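Local coordinates for exosome complex exonuclease RRP46 homolog (Oryza sativa Japonica Group, PDB 3HKM), which binds double-stranded DNA and single-stranded RNA, cleaves DNA hydrolytically and RNA phosphorolytically in vitro, and is a probable component of the exosome, at residues A[66-70]-A[71-75]; A[86-89]-A[90-93]; A[114-117]-A[118-122]. One frame throughout, in Å; residues are numbered along the deposited sequence.

How the contacts relate
The three contacts come one after another along the chain within the RNase PH domain. Contact 1 turns the chain out of strand 61-67, contact 2 finishes helix 77-91, and contact 3 opens helix 115-130, which follows strand 100-110. Contacts 1 and 2 belong to the same beta-alpha-beta unit but do not touch; their centres are 22 Å apart and their nearest atoms about 9 Å. Contact 3 lies about 15 Å, centre to centre, from each and touches both: Leu115 and Ala119 pack on the Trp66 ring, and Ile120 CD1 approaches Thr87. The first turns of helix 115-130 thus pack, close to the centre of the molecule, between the end of strand 61-67, through Trp66, and helix 77-91.

Contact 1 (A[66-70]-A[71-75]); sequences WKPMT and GQIGK
Pro68 and Ile73 bring their CA atoms to 5.8 Å as the chain leaving strand 61-67 doubles back, the course from 66 to 70 and that from 71 to 73 running 156° apart. Gly71 lies in the turn, with a positive phi of 61° that favours glycine. Across the turn the proline ring packs on the returning chain. Its CG presses on the backbone rather than on a side-chain tip: Pro68 CG lies 3.4 Å from Ile73 N and 3.5 Å from Ile73 CA, the latter tighter than a usual van der Waals contact. Pro68 CG is also 3.6 Å from Gln72 C. Ile73 CB stands a little farther off, 4.0 Å from Pro68 CG. Ile73 then reaches beyond the proline to the end of the strand. With CG1 anti to the backbone N (chi1 -164°) and the chain extended beyond it, Ile73 CD1 lands 3.5 Å from Trp66 O and 3.9 Å from Trp66 CB. The methyl therefore meets the root of the tryptophan side chain. The indole itself is buried among Leu106 and Val108 of strand 100-110, Leu84 of helix 77-91, and Leu115 and Ala119, while Trp66 N donates a hydrogen bond to Glu81 OE1. Pro68 and Ile73 also touch the start of helix 77-91, at Glu77 and Lys78. This is a surface loop packed by apolar contacts back onto its own strand, the strand-to-helix connection of a beta-alpha-beta unit in the RNase PH fold.

Contact 2 (A[86-89]-A[90-93]); sequences RTLQ and SICL
Ile91 closes the last turn of helix 77-91 by folding both branches of its side chain against the carbonyls of Thr87 and Leu88. Its CB sits near Thr87 O, at 4.0 Å from Ile91 CB. The same oxygen, Thr87 O, accepts the N-H of Ile91, with Ile91 N 3.1 Å away. From CB the short branch, Ile91 CG2, comes alongside that oxygen, 3.2 Å from Thr87 O, so one carbonyl meets both the amide and a methyl of the same residue. The longer branch leads to the next carbonyl: a chi1 of 79° sets Ile91 CG1 between the backbone N and the carbonyl carbon, and there it lies 3.5 Å from Leu88 O. Ile91 CD1, at the tip, makes a loose apolar contact with Leu88 CD2 at 4.3 Å. Helix 77-91 is the helix of the beta-alpha-beta unit formed with strands 61-67 and 100-110, and Leu88 faces inward from it, onto Ile62 and Val64 of the first strand and Leu127 of helix 115-130. Leu88 O takes the last main bond of the turn, from Cys92 N at 3.0 Å, nearly along the C=O axis; a weaker one from Ile91 N shares this oxygen. Cys92 is the first residue to leave helical geometry, and Cys92 CB remains 3.5 Å from Leu88 O. Two residues earlier, Ser90 N donates to Arg86 O. The extended chain of the exposed Gln89 carries NE2 to a hydrogen bond with Ile62 O. The buried Thr87 bonds through OG1 to Thr83 O.

Contact 3 (A[114-117]-A[118-122]); sequences SLLP and CAINA
Ser114 O accepts the first hydrogen bond of helix 115-130, from Cys118 N at 2.9 Å, and Cys118 CB rests against the same oxygen. Although Ser114 occupies the N-cap position, its side chain makes no capping bond; OG is hydrogen-bonded to Thr155 O instead. Leu115 O follows with a bond from Ala119 N, 2.8 Å long, and Ala119 CB lies 3.3 Å from Leu115 O. Leu116 makes the side-chain contact of this turn. With CG anti to the backbone N (chi1 -160°), the Leu116 methyls reach Ile120, whose side chain crosses them obliquely: Leu116 CD1 meets Ile120 CD1 at 3.8 Å, and Leu116 CD2 lies 3.9 Å from Ile120 CG1. In the backbone Ile120 N donates to Leu116 O. Replacing Ile120 with an alanine would probably leave both Leu116 methyls without this partner and open a gap towards Leu84. Pro117 stands in the first turn, where a missing N-H costs no helical bond, and Pro117 O accepts from Asn121 N at 3.1 Å in an almost straight bond (N-H...O 175°). All eight touching residues are buried. Leu115 and Cys118 pack on strand 38-49, and Cys118 also on Trp33 of strand 29-35; Leu116 and Ile120 lean on helix 77-91, while Pro117 and Ile120 touch Ala140 of strand 138-145 in the second sheet.

Contact 1 (A[66-70]-A[71-75])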
ATOM      1  N   TRP A  66      -2.253  -7.390  -9.843  1.00 27.76           N
ATOM      2  CA  TRP A  66      -2.351  -7.921  -8.498  1.00 24.17           C
ATOM      3  C   TRP A  66      -2.478  -9.431  -8.611  1.00 24.02           C
ATOM      4  O   TRP A  66      -3.376  -9.929  -9.279  1.00 24.86           O
ATOM      5  CB  TRP A  66      -3.590  -7.343  -7.817  1.00 24.22           C
ATOM      6  CG  TRP A  66      -3.420  -7.002  -6.362  1.00 26.94           C
ATOM      7  CD1 TRP A  66      -3.045  -5.792  -5.835  1.00 26.90           C
ATOM      8  CD2 TRP A  66      -3.637  -7.870  -5.250  1.00 26.71           C
ATOM      9  NE1 TRP A  66      -3.008  -5.863  -4.465  1.00 23.80           N
ATOM     10  CE2 TRP A  66      -3.369  -7.126  -4.080  1.00 25.76           C
ATOM     11  CE3 TRP A  66      -4.028  -9.205  -5.129  1.00 25.02           C
ATOM     12  CZ2 TRP A  66      -3.481  -7.672  -2.809  1.00 25.06           C
ATOM     13  CZ3 TRP A  66      -4.137  -9.744  -3.871  1.00 27.21           C
ATOM     14  CH2 TRP A  66      -3.866  -8.981  -2.724  1.00 28.96           C
ATOM     15  N   LYS A  67      -1.572 -10.156  -7.966  1.00 24.72           N
ATOM     16  CA  LYS A  67      -1.535 -11.610  -8.077  1.00 25.51           C
ATOM     17  C   LYS A  67      -1.778 -12.272  -6.721  1.00 25.63           C
ATOM     18  O   LYS A  67      -1.049 -12.006  -5.763  1.00 22.08           O
ATOM     19  CB  LYS A  67      -0.200 -12.077  -8.681  1.00 25.37           C
ATOM     20  CG  LYS A  67       0.264 -11.224  -9.864  1.00 25.50           C
ATOM     21  CD  LYS A  67       0.887 -12.043 -10.988  1.00 26.09           C
ATOM     22  CE  LYS A  67       2.346 -12.374 -10.738  1.00 28.17           C
ATOM     23  NZ  LYS A  67       2.989 -12.926 -11.979  1.00 30.37           N
ATOM     24  N   PRO A  68      -2.809 -13.140  -6.644  1.00 27.61           N
ATOM     25  CA  PRO A  68      -3.202 -13.807  -5.396  1.00 26.87           C
ATOM     26  C   PRO A  68      -2.168 -14.842  -4.986  1.00 26.09           C
ATOM     27  O   PRO A  68      -1.450 -15.358  -5.844  1.00 25.09           O
ATOM     28  CB  PRO A  68      -4.522 -14.508  -5.767  1.00 27.98           C
ATOM     29  CG  PRO A  68      -4.952 -13.907  -7.065  1.00 27.58           C
ATOM     30  CD  PRO A  68      -3.687 -13.532  -7.762  1.00 27.77           C
ATOM     31  N   MET A  69      -2.096 -15.161  -3.700  1.00 25.04           N
ATOM     32  CA  MET A  69      -1.096 -16.120  -3.253  1.00 26.15           C
ATOM     33  C   MET A  69      -1.413 -17.520  -3.777  1.00 30.02           C
ATOM     34  O   MET A  69      -0.621 -18.450  -3.604  1.00 29.21           O
ATOM     35  CB  MET A  69      -0.893 -16.077  -1.723  1.00 26.67           C
ATOM     36  CG  MET A  69      -1.866 -16.880  -0.879  1.00 28.45           C
ATOM     37  SD  MET A  69      -1.930 -16.286   0.840  1.00 28.40           S
ATOM     38  CE  MET A  69      -3.334 -15.179   0.742  1.00 23.79           C
ATOM     39  N   THR A  70      -2.556 -17.648  -4.454  1.00 28.30           N
ATOM     40  CA  THR A  70      -2.988 -18.934  -4.988  1.00 28.95           C
ATOM     41  C   THR A  70      -4.248 -18.771  -5.837  1.00 30.76           C
ATOM     42  O   THR A  70      -5.036 -17.848  -5.618  1.00 32.99           O
ATOM     43  CB  THR A  70      -3.257 -19.926  -3.848  1.00 29.63           C
ATOM     44  OG1 THR A  70      -3.107 -21.263  -4.328  1.00 33.54           O
ATOM     45  CG2 THR A  70      -4.657 -19.725  -3.286  1.00 32.76           C
ATOM     46  N   GLY A  71      -4.439 -19.660  -6.808  1.00 32.81           N
ATOM     47  CA  GLY A  71      -5.574 -19.565  -7.718  1.00 29.78           C
ATOM     48  C   GLY A  71      -5.549 -18.278  -8.520  1.00 29.75           C
ATOM     49  O   GLY A  71      -4.474 -17.752  -8.815  1.00 32.81           O
ATOM     50  N   GLN A  72      -6.721 -17.763  -8.883  1.00 28.36           N
ATOM     51  CA  GLN A  72      -6.757 -16.468  -9.554  1.00 30.59           C
ATOM     52  C   GLN A  72      -7.670 -15.412  -8.937  1.00 32.17           C
ATOM     53  O   GLN A  72      -8.553 -15.707  -8.123  1.00 32.75           O
ATOM     54  CB  GLN A  72      -6.970 -16.583 -11.070  1.00 34.83           C
ATOM     55  CG  GLN A  72      -7.916 -17.669 -11.547  1.00 34.31           C
ATOM     56  CD  GLN A  72      -7.742 -17.923 -13.032  1.00 37.73           C
ATOM     57  OE1 GLN A  72      -6.697 -17.604 -13.602  1.00 39.45           O
ATOM     58  NE2 GLN A  72      -8.762 -18.492 -13.670  1.00 39.94           N
ATOM     59  N   ILE A  73      -7.426 -14.175  -9.356  1.00 32.53           N
ATOM     60  CA  ILE A  73      -7.903 -12.991  -8.660  1.00 30.28           C
ATOM     61  C   ILE A  73      -9.416 -12.942  -8.504  1.00 32.20           C
ATOM     62  O   ILE A  73     -10.165 -13.022  -9.483  1.00 31.77           O
ATOM     63  CB  ILE A  73      -7.366 -11.707  -9.331  1.00 29.99           C
ATOM     64  CG1 ILE A  73      -7.514 -10.504  -8.398  1.00 30.54           C
ATOM     65  CG2 ILE A  73      -8.029 -11.466 -10.685  1.00 29.69           C
ATOM     66  CD1 ILE A  73      -6.761  -9.271  -8.873  1.00 27.45           C
ATOM     67  N   GLY A  74      -9.848 -12.816  -7.251  1.00 32.78           N
ATOM     68  CA  GLY A  74     -11.257 -12.722  -6.915  1.00 31.44           C
ATOM     69  C   GLY A  74     -11.762 -11.293  -6.931  1.00 32.24           C
ATOM     70  O   GLY A  74     -11.027 -10.364  -7.273  1.00 31.50           O
ATOM     71  N   LYS A  75     -13.022 -11.112  -6.554  1.00 31.49           N
ATOM     72  CA  LYS A  75     -13.643  -9.795  -6.611  1.00 30.93           C
ATOM     73  C   LYS A  75     -13.015  -8.819  -5.616  1.00 30.12           C
ATOM     74  O   LYS A  75     -13.009  -7.606  -5.843  1.00 28.87           O
ATOM     75  CB  LYS A  75     -15.146  -9.897  -6.366  1.00 31.16           C
ATOM     76  CG  LYS A  75     -15.523 -10.090  -4.905  1.00 33.72           C
ATOM     77  CD  LYS A  75     -16.989  -9.734  -4.675  1.00 30.75           C
ATOM     78  CE  LYS A  75     -17.276  -8.317  -5.118  1.00 28.11           C
ATOM     79  NZ  LYS A  75     -16.358  -7.361  -4.442  1.00 32.73           N
TER

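Contact 2 (A[86-89]-A[90-93])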
ATOM      1  N   ARG A  86      -4.795   3.274  -8.797  1.00 22.79           N
ATOM      2  CA  ARG A  86      -5.194   4.657  -8.536  1.00 23.56           C
ATOM      3  C   ARG A  86      -4.166   5.367  -7.681  1.00 21.47           C
ATOM      4  O   ARG A  86      -3.795   6.505  -7.955  1.00 20.33           O
ATOM      5  CB  ARG A  86      -6.525   4.700  -7.781  1.00 25.93           C
ATOM      6  CG  ARG A  86      -7.788   4.788  -8.626  1.00 27.40           C
ATOM      7  CD  ARG A  86      -8.997   4.233  -7.845  1.00 28.36           C
ATOM      8  NE  ARG A  86      -9.379   5.019  -6.662  1.00 33.20           N
ATOM      9  CZ  ARG A  86      -8.822   4.917  -5.451  1.00 29.39           C
ATOM     10  NH1 ARG A  86      -7.828   4.067  -5.226  1.00 28.49           N
ATOM     11  NH2 ARG A  86      -9.258   5.674  -4.452  1.00 28.83           N
ATOM     12  N   THR A  87      -3.742   4.688  -6.622  1.00 22.21           N
ATOM     13  CA  THR A  87      -2.829   5.245  -5.629  1.00 20.70           C
ATOM     14  C   THR A  87      -1.437   5.486  -6.203  1.00 22.00           C
ATOM     15  O   THR A  87      -0.823   6.525  -5.954  1.00 21.84           O
ATOM     16  CB  THR A  87      -2.681   4.295  -4.422  1.00 21.56           C
ATOM     17  OG1 THR A  87      -3.973   3.953  -3.904  1.00 20.73           O
ATOM     18  CG2 THR A  87      -1.858   4.953  -3.332  1.00 20.75           C
ATOM     19  N   LEU A  88      -0.940   4.519  -6.968  1.00 20.11           N
ATOM     20  CA  LEU A  88       0.395   4.612  -7.528  1.00 20.15           C
ATOM     21  C   LEU A  88       0.469   5.668  -8.618  1.00 21.54           C
ATOM     22  O   LEU A  88       1.367   6.500  -8.610  1.00 20.70           O
ATOM     23  CB  LEU A  88       0.853   3.264  -8.070  1.00 20.68           C
ATOM     24  CG  LEU A  88       1.178   2.185  -7.046  1.00 18.97           C
ATOM     25  CD1 LEU A  88       1.930   1.090  -7.740  1.00 16.92           C
ATOM     26  CD2 LEU A  88       2.002   2.746  -5.899  1.00 18.25           C
ATOM     27  N   GLN A  89      -0.473   5.627  -9.557  1.00 20.92           N
ATOM     28  CA  GLN A  89      -0.546   6.638 -10.606  1.00 21.63           C
ATOM     29  C   GLN A  89      -0.599   8.028  -9.971  1.00 22.99           C
ATOM     30  O   GLN A  89      -0.043   8.998 -10.497  1.00 23.27           O
ATOM     31  CB  GLN A  89      -1.765   6.395 -11.507  1.00 21.99           C
ATOM     32  CG  GLN A  89      -1.655   5.125 -12.340  1.00 21.23           C
ATOM     33  CD  GLN A  89      -2.873   4.854 -13.201  1.00 23.55           C
ATOM     34  OE1 GLN A  89      -3.997   5.209 -12.847  1.00 24.52           O
ATOM     35  NE2 GLN A  89      -2.653   4.209 -14.339  1.00 24.03           N
ATOM     36  N   SER A  90      -1.260   8.100  -8.822  1.00 21.13           N
ATOM     37  CA  SER A  90      -1.384   9.327  -8.047  1.00 21.64           C
ATOM     38  C   SER A  90      -0.045   9.874  -7.546  1.00 22.81           C
ATOM     39  O   SER A  90       0.248  11.064  -7.715  1.00 23.65           O
ATOM     40  CB  SER A  90      -2.322   9.100  -6.857  1.00 21.71           C
ATOM     41  OG  SER A  90      -2.379  10.247  -6.033  1.00 24.70           O
ATOM     42  N   ILE A  91       0.766   9.017  -6.933  1.00 21.11           N
ATOM     43  CA  ILE A  91       1.994   9.493  -6.299  1.00 21.09           C
ATOM     44  C   ILE A  91       3.152   9.636  -7.268  1.00 20.18           C
ATOM     45  O   ILE A  91       4.090  10.364  -6.996  1.00 20.27           O
ATOM     46  CB  ILE A  91       2.445   8.591  -5.131  1.00 21.49           C
ATOM     47  CG1 ILE A  91       3.146   7.339  -5.660  1.00 19.88           C
ATOM     48  CG2 ILE A  91       1.274   8.258  -4.203  1.00 19.87           C
ATOM     49  CD1 ILE A  91       3.675   6.426  -4.567  1.00 19.40           C
ATOM     50  N   CYS A  92       3.084   8.939  -8.396  1.00 20.71           N
ATOM     51  CA  CYS A  92       4.149   8.995  -9.389  1.00 21.00           C
ATOM     52  C   CYS A  92       4.142  10.323 -10.127  1.00 23.53           C
ATOM     53  O   CYS A  92       3.081  10.821 -10.515  1.00 24.88           O
ATOM     54  CB  CYS A  92       4.016   7.838 -10.387  1.00 18.80           C
ATOM     55  SG  CYS A  92       4.544   6.220  -9.747  1.00 21.10           S
ATOM     56  N   LEU A  93       5.323  10.909 -10.317  1.00 23.15           N
ATOM     57  CA  LEU A  93       5.423  12.090 -11.169  1.00 24.42           C
ATOM     58  C   LEU A  93       5.466  11.662 -12.645  1.00 25.09           C
ATOM     59  O   LEU A  93       6.429  11.038 -13.103  1.00 23.46           O
ATOM     60  CB  LEU A  93       6.632  12.948 -10.793  1.00 23.27           C
ATOM     61  CG  LEU A  93       6.608  14.344 -11.425  1.00 26.50           C
ATOM     62  CD1 LEU A  93       5.184  14.888 -11.442  1.00 27.76           C
ATOM     63  CD2 LEU A  93       7.549  15.304 -10.704  1.00 25.46           C
TER

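Contact 3 (A[114-117]-A[118-122])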
ATOM      1  N   SER A 114      -4.730  -6.239   6.897  1.00 20.19           N
ATOM      2  CA  SER A 114      -4.223  -4.998   6.297  1.00 17.96           C
ATOM      3  C   SER A 114      -3.441  -5.257   5.004  1.00 17.94           C
ATOM      4  O   SER A 114      -2.357  -4.713   4.803  1.00 16.24           O
ATOM      5  CB  SER A 114      -3.384  -4.200   7.301  1.00 17.97           C
ATOM      6  OG  SER A 114      -4.193  -3.678   8.335  1.00 17.69           O
ATOM      7  N   LEU A 115      -4.005  -6.086   4.130  1.00 19.46           N
ATOM      8  CA  LEU A 115      -3.323  -6.510   2.906  1.00 19.30           C
ATOM      9  C   LEU A 115      -3.152  -5.390   1.875  1.00 18.07           C
ATOM     10  O   LEU A 115      -2.111  -5.286   1.230  1.00 18.65           O
ATOM     11  CB  LEU A 115      -4.049  -7.699   2.269  1.00 19.04           C
ATOM     12  CG  LEU A 115      -3.308  -8.340   1.093  1.00 20.90           C
ATOM     13  CD1 LEU A 115      -1.918  -8.799   1.525  1.00 20.26           C
ATOM     14  CD2 LEU A 115      -4.104  -9.497   0.499  1.00 21.04           C
ATOM     15  N   LEU A 116      -4.167  -4.554   1.714  1.00 17.31           N
ATOM     16  CA  LEU A 116      -4.079  -3.477   0.738  1.00 17.95           C
ATOM     17  C   LEU A 116      -3.123  -2.375   1.233  1.00 18.74           C
ATOM     18  O   LEU A 116      -2.286  -1.880   0.465  1.00 17.14           O
ATOM     19  CB  LEU A 116      -5.470  -2.933   0.408  1.00 18.49           C
ATOM     20  CG  LEU A 116      -5.682  -2.141  -0.886  1.00 21.01           C
ATOM     21  CD1 LEU A 116      -6.101  -0.710  -0.611  1.00 20.96           C
ATOM     22  CD2 LEU A 116      -4.469  -2.210  -1.816  1.00 20.70           C
ATOM     23  N   PRO A 117      -3.238  -1.984   2.514  1.00 16.73           N
ATOM     24  CA  PRO A 117      -2.243  -1.041   3.039  1.00 17.02           C
ATOM     25  C   PRO A 117      -0.822  -1.607   2.972  1.00 16.29           C
ATOM     26  O   PRO A 117       0.117  -0.867   2.683  1.00 17.88           O
ATOM     27  CB  PRO A 117      -2.678  -0.855   4.495  1.00 16.49           C
ATOM     28  CG  PRO A 117      -4.135  -1.084   4.475  1.00 17.48           C
ATOM     29  CD  PRO A 117      -4.345  -2.191   3.464  1.00 17.84           C
ATOM     30  N   CYS A 118      -0.663  -2.901   3.230  1.00 16.11           N
ATOM     31  CA  CYS A 118       0.652  -3.524   3.138  1.00 17.08           C
ATOM     32  C   CYS A 118       1.169  -3.490   1.696  1.00 19.28           C
ATOM     33  O   CYS A 118       2.318  -3.090   1.446  1.00 17.95           O
ATOM     34  CB  CYS A 118       0.612  -4.964   3.651  1.00 17.92           C
ATOM     35  SG  CYS A 118       2.201  -5.844   3.579  1.00 21.08           S
ATOM     36  N   ALA A 119       0.318  -3.903   0.753  1.00 16.70           N
ATOM     37  CA  ALA A 119       0.684  -3.913  -0.664  1.00 16.90           C
ATOM     38  C   ALA A 119       1.036  -2.517  -1.162  1.00 17.83           C
ATOM     39  O   ALA A 119       1.942  -2.351  -1.970  1.00 19.16           O
ATOM     40  CB  ALA A 119      -0.441  -4.513  -1.500  1.00 18.57           C
ATOM     41  N   ILE A 120       0.314  -1.516  -0.669  1.00 15.91           N
ATOM     42  CA  ILE A 120       0.598  -0.119  -0.972  1.00 16.90           C
ATOM     43  C   ILE A 120       2.008   0.310  -0.530  1.00 16.54           C
ATOM     44  O   ILE A 120       2.793   0.813  -1.327  1.00 16.54           O
ATOM     45  CB  ILE A 120      -0.488   0.799  -0.347  1.00 16.02           C
ATOM     46  CG1 ILE A 120      -1.830   0.559  -1.061  1.00 17.70           C
ATOM     47  CG2 ILE A 120      -0.079   2.269  -0.433  1.00 13.88           C
ATOM     48  CD1 ILE A 120      -2.946   1.485  -0.627  1.00 17.33           C
ATOM     49  N   ASN A 121       2.314   0.116   0.748  1.00 16.82           N
ATOM     50  CA  ASN A 121       3.633   0.429   1.292  1.00 17.73           C
ATOM     51  C   ASN A 121       4.756  -0.311   0.571  1.00 17.39           C
ATOM     52  O   ASN A 121       5.805   0.260   0.268  1.00 17.11           O
ATOM     53  CB  ASN A 121       3.675   0.069   2.774  1.00 18.07           C
ATOM     54  CG  ASN A 121       2.686   0.864   3.592  1.00 16.33           C
ATOM     55  OD1 ASN A 121       2.062   0.336   4.508  1.00 18.83           O
ATOM     56  ND2 ASN A 121       2.535   2.135   3.266  1.00 15.50           N
ATOM     57  N   ALA A 122       4.531  -1.598   0.333  1.00 17.35           N
ATOM     58  CA  ALA A 122       5.461  -2.438  -0.410  1.00 16.80           C
ATOM     59  C   ALA A 122       5.802  -1.823  -1.762  1.00 17.44           C
ATOM     60  O   ALA A 122       6.958  -1.812  -2.185  1.00 16.11           O
ATOM     61  CB  ALA A 122       4.850  -3.808  -0.607  1.00 17.25           C
TER